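Condensin complex subunit 3 (Schizosaccharomyces pombe, PDB 5OQR) serves as a regulatory subunit of condensin, the complex required to convert interphase chromatin into condensed, mitotic-like chromosomes. Local coordinates at residues L423-H435 and A456-C468. Residues are numbered along the deposited sequence; the frame is centred on the assembly and turned at random.
Sequences LVEIITEVFEQGH and AFNELRCLSYVQC
Asn458 donates the single hydrogen bond between residues 423-435 and 456-468, from ND2 to Val430 O at 2.8 Å. The bond is nearly straight (172° at the hydrogen), and the acceptor lies close to the amide plane, although the donor is tilted from the carbonyl plane. With CG anti to the backbone N (chi1 175°), the amide sits beside Val430 and Gly434. In the model Gly434 N, poorly ordered, is 3.8 Å from Val430 O, too far for the usual i+4 helical bond, and the amide supplies a donor to this carbonyl.

Apolar packing accounts for most of the rest. The side chain of Val430 is a knob set among Asn458, Arg461, Cys462 and Tyr465. Ile427 and Tyr465 run past each other in opposite senses, Ile427 CG1 lying 3.5 Å from Tyr465 CB, while Ile427 CD1 goes on to Val466 CG2 at 4.0 Å. Ile426 crosses the tyrosine roughly at right angles, its CG2 meeting the ring edge 4.0 Å from Tyr465 CE2. Beyond that ring, Tyr465 OH is hydrogen-bonded to Leu392 O of helix 378-394.

Next to the Val430 knob, Cys462 SG makes a sulfur-aromatic contact at the edge of the Phe431 ring, near its plane and 3.9 Å from Phe431 CD1.

The segment axes are antiparallel (172°) and 9.2 Å apart, an up-down pairing within the helical-repeat solenoid. The chemistry implies a hydrophobic interface, with one directional amide bond at the end of the pair next to the unmodelled residues 436-455.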
loop_
_atom_site.group_PDB
_atom_site.type_symbol
_atom_site.label_atom_id
_atom_site.label_comp_id
_atom_site.label_asym_id
_atom_site.label_seq_id
_atom_site.Cartn_x
_atom_site.Cartn_y
_atom_site.Cartn_z
ATOM N N LEU A 423 6.810 -41.441 -4.512
ATOM C CA LEU A 423 5.965 -40.873 -3.471
ATOM C C LEU A 423 4.776 -41.773 -3.155
ATOM O O LEU A 423 4.264 -41.741 -2.033
ATOM C CB LEU A 423 5.497 -39.478 -3.887
ATOM C CG LEU A 423 4.748 -38.644 -2.844
ATOM C CD1 LEU A 423 5.437 -38.663 -1.490
ATOM C CD2 LEU A 423 4.629 -37.220 -3.335
ATOM N N VAL A 424 4.327 -42.579 -4.117
ATOM C CA VAL A 424 3.290 -43.563 -3.823
ATOM C C VAL A 424 3.847 -44.669 -2.938
ATOM O O VAL A 424 3.175 -45.139 -2.012
ATOM C CB VAL A 424 2.693 -44.124 -5.127
ATOM C CG1 VAL A 424 1.837 -45.356 -4.850
ATOM C CG2 VAL A 424 1.854 -43.061 -5.818
ATOM N N GLU A 425 5.079 -45.109 -3.207
ATOM C CA GLU A 425 5.718 -46.085 -2.332
ATOM C C GLU A 425 5.796 -45.557 -0.907
ATOM O O GLU A 425 5.422 -46.248 0.045
ATOM C CB GLU A 425 7.112 -46.429 -2.856
ATOM C CG GLU A 425 7.110 -47.170 -4.179
ATOM C CD GLU A 425 8.485 -47.226 -4.817
ATOM O OE1 GLU A 425 9.446 -46.717 -4.203
ATOM O OE2 GLU A 425 8.607 -47.777 -5.933
ATOM N N ILE A 426 6.267 -44.320 -0.746
ATOM C CA ILE A 426 6.338 -43.711 0.580
ATOM C C ILE A 426 4.960 -43.695 1.226
ATOM O O ILE A 426 4.788 -44.117 2.375
ATOM C CB ILE A 426 6.936 -42.296 0.487
ATOM C CG1 ILE A 426 8.372 -42.362 -0.037
ATOM C CG2 ILE A 426 6.896 -41.601 1.846
ATOM C CD1 ILE A 426 9.024 -41.016 -0.247
ATOM N N ILE A 427 3.955 -43.209 0.494
ATOM C CA ILE A 427 2.615 -43.088 1.060
ATOM C C ILE A 427 2.102 -44.446 1.512
ATOM O O ILE A 427 1.437 -44.560 2.549
ATOM C CB ILE A 427 1.665 -42.430 0.040
ATOM C CG1 ILE A 427 2.011 -40.948 -0.118
ATOM C CG2 ILE A 427 0.208 -42.575 0.478
ATOM C CD1 ILE A 427 1.294 -40.260 -1.256
ATOM N N THR A 428 2.392 -45.497 0.745
ATOM C CA THR A 428 1.918 -46.827 1.113
ATOM C C THR A 428 2.573 -47.306 2.401
ATOM O O THR A 428 1.910 -47.902 3.259
ATOM C CB THR A 428 2.188 -47.818 -0.018
ATOM O OG1 THR A 428 1.634 -47.315 -1.240
ATOM C CG2 THR A 428 1.560 -49.170 0.294
ATOM N N GLU A 429 3.874 -47.059 2.557
ATOM C CA GLU A 429 4.573 -47.498 3.759
ATOM C C GLU A 429 4.058 -46.762 4.989
ATOM O O GLU A 429 3.805 -47.377 6.031
ATOM C CB GLU A 429 6.077 -47.290 3.589
ATOM C CG GLU A 429 6.685 -48.150 2.493
ATOM C CD GLU A 429 8.169 -47.898 2.302
ATOM O OE1 GLU A 429 8.712 -46.993 2.970
ATOM O OE2 GLU A 429 8.793 -48.607 1.484
ATOM N N VAL A 430 3.895 -45.442 4.889
ATOM C CA VAL A 430 3.328 -44.682 5.998
ATOM C C VAL A 430 1.907 -45.140 6.283
ATOM O O VAL A 430 1.436 -45.070 7.424
ATOM C CB VAL A 430 3.380 -43.172 5.694
ATOM C CG1 VAL A 430 2.813 -42.367 6.857
ATOM C CG2 VAL A 430 4.805 -42.737 5.395
ATOM N N PHE A 431 1.199 -45.613 5.255
ATOM C CA PHE A 431 -0.162 -46.094 5.446
ATOM C C PHE A 431 -0.182 -47.449 6.141
ATOM O O PHE A 431 -1.100 -47.730 6.920
ATOM C CB PHE A 431 -0.868 -46.173 4.093
ATOM C CG PHE A 431 -2.351 -46.386 4.186
ATOM C CD1 PHE A 431 -3.161 -45.454 4.813
ATOM C CD2 PHE A 431 -2.939 -47.505 3.621
ATOM C CE1 PHE A 431 -4.526 -45.644 4.891
ATOM C CE2 PHE A 431 -4.303 -47.698 3.694
ATOM C CZ PHE A 431 -5.098 -46.766 4.328
ATOM N N GLU A 432 0.816 -48.296 5.878
ATOM C CA GLU A 432 0.885 -49.595 6.538
ATOM C C GLU A 432 1.125 -49.442 8.035
ATOM O O GLU A 432 0.544 -50.178 8.840
ATOM C CB GLU A 432 1.985 -50.446 5.905
ATOM C CG GLU A 432 1.643 -50.966 4.517
ATOM C CD GLU A 432 2.813 -51.666 3.846
ATOM O OE1 GLU A 432 2.575 -52.481 2.930
ATOM O OE2 GLU A 432 3.971 -51.406 4.238
ATOM N N GLN A 433 1.983 -48.497 8.427
ATOM C CA GLN A 433 2.246 -48.257 9.842
ATOM C C GLN A 433 0.947 -48.128 10.627
ATOM O O GLN A 433 0.693 -48.884 11.571
ATOM C CB GLN A 433 3.091 -46.995 10.016
ATOM C CG GLN A 433 4.561 -47.160 9.682
ATOM C CD GLN A 433 5.401 -46.018 10.223
ATOM O OE1 GLN A 433 5.938 -45.212 9.463
ATOM N NE2 GLN A 433 5.517 -45.943 11.545
ATOM N N GLY A 434 0.105 -47.171 10.237
ATOM C CA GLY A 434 -1.111 -46.891 10.978
ATOM C C GLY A 434 -2.058 -48.068 11.083
ATOM O O GLY A 434 -2.956 -48.054 11.932
ATOM N N HIS A 435 -1.888 -49.081 10.240
ATOM C CA HIS A 435 -2.792 -50.225 10.225
ATOM C C HIS A 435 -2.059 -51.501 10.625
ATOM O O HIS A 435 -2.218 -51.995 11.742
ATOM C CB HIS A 435 -3.424 -50.391 8.841
ATOM C CG HIS A 435 -4.146 -49.172 8.352
ATOM N ND1 HIS A 435 -4.145 -47.977 9.039
ATOM C CD2 HIS A 435 -4.896 -48.965 7.243
ATOM C CE1 HIS A 435 -4.859 -47.087 8.375
ATOM N NE2 HIS A 435 -5.327 -47.662 7.283
ATOM N N ALA A 456 -6.334 -41.692 12.266
ATOM C CA ALA A 456 -6.580 -40.267 12.462
ATOM C C ALA A 456 -5.344 -39.457 12.080
ATOM O O ALA A 456 -5.229 -38.992 10.948
ATOM C CB ALA A 456 -6.983 -39.990 13.907
ATOM N N PHE A 457 -4.417 -39.290 13.028
ATOM C CA PHE A 457 -3.168 -38.599 12.726
ATOM C C PHE A 457 -2.462 -39.237 11.540
ATOM O O PHE A 457 -1.894 -38.539 10.692
ATOM C CB PHE A 457 -2.248 -38.612 13.948
ATOM C CG PHE A 457 -2.662 -37.661 15.032
ATOM C CD1 PHE A 457 -2.473 -36.297 14.881
ATOM C CD2 PHE A 457 -3.227 -38.130 16.207
ATOM C CE1 PHE A 457 -2.847 -35.418 15.876
ATOM C CE2 PHE A 457 -3.602 -37.256 17.206
ATOM C CZ PHE A 457 -3.413 -35.897 17.040
ATOM N N ASN A 458 -2.487 -40.567 11.465
ATOM C CA ASN A 458 -1.805 -41.261 10.380
ATOM C C ASN A 458 -2.467 -40.965 9.041
ATOM O O ASN A 458 -1.788 -40.646 8.059
ATOM C CB ASN A 458 -1.788 -42.765 10.654
ATOM C CG ASN A 458 -1.211 -43.562 9.501
ATOM O OD1 ASN A 458 -1.939 -44.218 8.757
ATOM N ND2 ASN A 458 0.106 -43.502 9.342
ATOM N N GLU A 459 -3.795 -41.059 8.983
ATOM C CA GLU A 459 -4.493 -40.837 7.723
ATOM C C GLU A 459 -4.345 -39.394 7.256
ATOM O O GLU A 459 -4.172 -39.141 6.060
ATOM C CB GLU A 459 -5.968 -41.206 7.871
ATOM C CG GLU A 459 -6.672 -41.450 6.548
ATOM C CD GLU A 459 -8.073 -41.998 6.726
ATOM O OE1 GLU A 459 -8.517 -42.124 7.887
ATOM O OE2 GLU A 459 -8.728 -42.307 5.708
ATOM N N LEU A 460 -4.408 -38.435 8.181
ATOM C CA LEU A 460 -4.236 -37.039 7.800
ATOM C C LEU A 460 -2.841 -36.773 7.254
ATOM O O LEU A 460 -2.677 -35.940 6.357
ATOM C CB LEU A 460 -4.518 -36.128 8.991
ATOM C CG LEU A 460 -5.991 -35.923 9.345
ATOM C CD1 LEU A 460 -6.116 -35.177 10.659
ATOM C CD2 LEU A 460 -6.716 -35.170 8.239
ATOM N N ARG A 461 -1.825 -37.457 7.779
ATOM C CA ARG A 461 -0.486 -37.309 7.221
ATOM C C ARG A 461 -0.413 -37.910 5.825
ATOM O O ARG A 461 0.243 -37.355 4.938
ATOM C CB ARG A 461 0.547 -37.966 8.134
ATOM C CG ARG A 461 1.985 -37.623 7.765
ATOM C CD ARG A 461 2.979 -38.541 8.450
ATOM N NE ARG A 461 2.588 -38.833 9.823
ATOM C CZ ARG A 461 2.660 -37.960 10.822
ATOM N NH1 ARG A 461 2.278 -38.319 12.040
ATOM N NH2 ARG A 461 3.104 -36.729 10.605
ATOM N N CYS A 462 -1.076 -39.046 5.614
ATOM C CA CYS A 462 -1.098 -39.652 4.289
ATOM C C CYS A 462 -1.747 -38.716 3.280
ATOM O O CYS A 462 -1.170 -38.422 2.229
ATOM C CB CYS A 462 -1.835 -40.992 4.335
ATOM S SG CYS A 462 -0.933 -42.301 5.183
ATOM N N LEU A 463 -2.947 -38.226 3.594
ATOM C CA LEU A 463 -3.630 -37.304 2.696
ATOM C C LEU A 463 -2.803 -36.054 2.443
ATOM O O LEU A 463 -2.841 -35.501 1.340
ATOM C CB LEU A 463 -4.994 -36.931 3.270
ATOM C CG LEU A 463 -6.022 -38.061 3.353
ATOM C CD1 LEU A 463 -7.244 -37.608 4.130
ATOM C CD2 LEU A 463 -6.420 -38.528 1.963
ATOM N N SER A 464 -2.054 -35.591 3.444
ATOM C CA SER A 464 -1.145 -34.474 3.221
ATOM C C SER A 464 -0.064 -34.831 2.213
ATOM O O SER A 464 0.382 -33.967 1.451
ATOM C CB SER A 464 -0.517 -34.039 4.543
ATOM O OG SER A 464 -1.511 -33.587 5.443
ATOM N N TYR A 465 0.377 -36.091 2.194
ATOM C CA TYR A 465 1.324 -36.526 1.173
ATOM C C TYR A 465 0.646 -36.631 -0.184
ATOM O O TYR A 465 1.249 -36.310 -1.212
ATOM C CB TYR A 465 1.941 -37.873 1.553
ATOM C CG TYR A 465 2.959 -37.834 2.671
ATOM C CD1 TYR A 465 2.990 -36.794 3.588
ATOM C CD2 TYR A 465 3.898 -38.847 2.804
ATOM C CE1 TYR A 465 3.923 -36.770 4.607
ATOM C CE2 TYR A 465 4.832 -38.829 3.815
ATOM C CZ TYR A 465 4.840 -37.791 4.713
ATOM O OH TYR A 465 5.775 -37.776 5.720
ATOM N N VAL A 466 -0.604 -37.095 -0.204
ATOM C CA VAL A 466 -1.366 -37.147 -1.447
ATOM C C VAL A 466 -1.579 -35.741 -1.985
ATOM O O VAL A 466 -1.441 -35.489 -3.187
ATOM C CB VAL A 466 -2.710 -37.865 -1.223
ATOM C CG1 VAL A 466 -3.458 -38.013 -2.535
ATOM C CG2 VAL A 466 -2.494 -39.225 -0.585
ATOM N N GLN A 467 -1.920 -34.808 -1.100
ATOM C CA GLN A 467 -2.151 -33.431 -1.513
ATOM C C GLN A 467 -0.912 -32.843 -2.178
ATOM O O GLN A 467 -1.000 -32.230 -3.247
ATOM C CB GLN A 467 -2.565 -32.600 -0.301
ATOM C CG GLN A 467 -3.061 -31.212 -0.627
ATOM C CD GLN A 467 -3.466 -30.446 0.613
ATOM O OE1 GLN A 467 -3.515 -31.003 1.709
ATOM N NE2 GLN A 467 -3.758 -29.163 0.449
ATOM N N CYS A 468 0.256 -33.028 -1.562
ATOM C CA CYS A 468 1.483 -32.485 -2.131
ATOM C C CYS A 468 1.878 -33.207 -3.412
ATOM O O CYS A 468 2.568 -32.630 -4.258
ATOM C CB CYS A 468 2.617 -32.571 -1.113
ATOM S SG CYS A 468 2.450 -31.458 0.286
#